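Local coordinates for N5-carboxyaminoimidazole ribonucleotide synthetase (Bacillus anthracis, PDB 3QFF), which probably catalyses the ATP-dependent carboxylation of aminoimidazole ribonucleotide to its N5-carboxy form in purine biosynthesis, and is here bound to ADP, at residues G296-I299 against R300-N304. Residues are numbered along the deposited sequence; the frame is centred on the assembly and turned at random.
Sequences GQHI and RAICN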
loop_
_atom_site.group_PDB
_atom_site.type_symbol
_atom_site.label_atom_id
_atom_site.label_comp_id
_atom_site.label_asym_id
_atom_site.label_seq_id
_atom_site.Cartn_x
_atom_site.Cartn_y
_atom_site.Cartn_z
ATOM N N GLY A 296 -0.862 7.960 2.380
ATOM C CA GLY A 296 -2.295 8.003 2.055
ATOM C C GLY A 296 -2.978 9.198 2.712
ATOM O O GLY A 296 -3.868 9.822 2.110
ATOM N N GLN A 297 -2.568 9.521 3.941
ATOM C CA GLN A 297 -3.107 10.686 4.660
ATOM C C GLN A 297 -2.746 12.000 3.987
ATOM O O GLN A 297 -3.593 12.878 3.839
ATOM C CB GLN A 297 -2.657 10.717 6.133
ATOM C CG GLN A 297 -3.287 9.648 7.004
ATOM C CD GLN A 297 -4.787 9.874 7.257
ATOM O OE1 GLN A 297 -5.581 10.015 6.320
ATOM N NE2 GLN A 297 -5.173 9.885 8.526
ATOM N N HIS A 298 -1.489 12.132 3.580
ATOM C CA HIS A 298 -1.007 13.363 2.953
ATOM C C HIS A 298 -1.767 13.647 1.653
ATOM O O HIS A 298 -2.182 14.795 1.399
ATOM C CB HIS A 298 0.506 13.292 2.690
ATOM C CG HIS A 298 1.069 14.549 2.099
ATOM N ND1 HIS A 298 1.400 15.649 2.860
ATOM C CD2 HIS A 298 1.356 14.878 0.818
ATOM C CE1 HIS A 298 1.867 16.604 2.074
ATOM N NE2 HIS A 298 1.835 16.166 0.826
ATOM N N ILE A 299 -1.948 12.606 0.837
ATOM C CA ILE A 299 -2.720 12.746 -0.406
ATOM C C ILE A 299 -4.165 13.208 -0.124
ATOM O O ILE A 299 -4.647 14.172 -0.740
ATOM C CB ILE A 299 -2.705 11.448 -1.265
ATOM C CG1 ILE A 299 -1.280 11.121 -1.756
ATOM C CG2 ILE A 299 -3.656 11.580 -2.464
ATOM C CD1 ILE A 299 -0.543 12.289 -2.461
ATOM N N ARG A 300 -4.840 12.536 0.812
ATOM C CA ARG A 300 -6.216 12.903 1.195
ATOM C C ARG A 300 -6.291 14.333 1.700
ATOM O O ARG A 300 -7.227 15.038 1.367
ATOM C CB ARG A 300 -6.776 11.971 2.272
ATOM C CG ARG A 300 -6.992 10.546 1.808
ATOM C CD ARG A 300 -7.163 9.585 3.008
ATOM N NE ARG A 300 -7.704 8.295 2.584
ATOM C CZ ARG A 300 -6.997 7.296 2.045
ATOM N NH1 ARG A 300 -5.691 7.412 1.851
ATOM N NH2 ARG A 300 -7.606 6.161 1.686
ATOM N N ALA A 301 -5.310 14.741 2.506
ATOM C CA ALA A 301 -5.271 16.076 3.095
ATOM C C ALA A 301 -5.196 17.192 2.045
ATOM O O ALA A 301 -5.942 18.180 2.124
ATOM C CB ALA A 301 -4.091 16.213 4.096
ATOM N N ILE A 302 -4.293 17.045 1.080
ATOM C CA ILE A 302 -4.115 18.090 0.074
ATOM C C ILE A 302 -5.243 18.090 -0.972
ATOM O O ILE A 302 -5.552 19.133 -1.550
ATOM C CB ILE A 302 -2.724 18.042 -0.605
ATOM C CG1 ILE A 302 -2.571 16.771 -1.441
ATOM C CG2 ILE A 302 -1.596 18.217 0.457
ATOM C CD1 ILE A 302 -1.350 16.766 -2.357
ATOM N N CYS A 303 -5.828 16.921 -1.220
ATOM C CA CYS A 303 -6.926 16.794 -2.172
ATOM C C CYS A 303 -8.273 17.086 -1.510
ATOM O O CYS A 303 -9.302 17.136 -2.191
ATOM C CB CYS A 303 -6.957 15.394 -2.804
ATOM S SG CYS A 303 -5.558 15.008 -3.886
ATOM N N ASN A 304 -8.255 17.278 -0.186
ATOM C CA ASN A 304 -9.458 17.548 0.610
ATOM C C ASN A 304 -10.472 16.399 0.557
ATOM O O ASN A 304 -11.676 16.605 0.414
ATOM C CB ASN A 304 -10.086 18.902 0.216
ATOM C CG ASN A 304 -10.998 19.474 1.300
ATOM O OD1 ASN A 304 -10.871 19.138 2.481
ATOM N ND2 ASN A 304 -11.924 20.352 0.896
#
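Gly296 and Arg300 meet one turn apart in the helix 294-303, whose last two turns are held by four successive i to i+4 backbone hydrogen bonds: Arg300 N to Gly296 O, Ala301 N to Gln297 O, Ile302 N to His298 O and Cys303 N to Ile299 O, between 2.9 and 3.2 Å long. Asn304, with positive phi, leaves the helix, and its N makes a weak hydrogen bond back to Ala301 O. The carbonyl of Gly296 is gripped twice, because Arg300 NH1 also donates to Gly296 O over 3.0 Å. This hydrogen bond is fairly straight at the hydrogen (161°), and the oxygen lies close to the guanidinium plane, yet NH1 stands well above the carbonyl plane, across it from Arg300 N. The arginine chain, extended from CG to NE, turns at its end to bring NH1 back over this oxygen, while CG passes 3.2 Å from Gly296 O. Beside it, the bent side chain of Gln297 sets OE1 3.7 Å from Arg300 CD, a van der Waals contact, and its NE2 donates a hydrogen bond to Gly308 O. With CG anti to the backbone N (chi1 -178°), the His298 ring lies alongside the next turn, and its rotation about CB-CG presents one face to Ile302 CG2, 4.3 Å from the ring centroid in a CH-pi contact offset toward the rim. Hydrogen bonds at both ring nitrogens fix that rotation, linking ND1 to Thr257 OG1 of the ATP-grasp region and NE2 to Thr80 OG1 of the preATP-grasp region. Along another side of the helix, Ile299 CG2 lies 4.2 Å from Cys303 SG. Ala33 of helix 24-35 packs against Ile299, and Tyr340 of the second subunit against Arg300. The turn at Asn304 completes a Schellman motif, with Leu305 N reaching Arg300 O, that ends the buried helix 294-303.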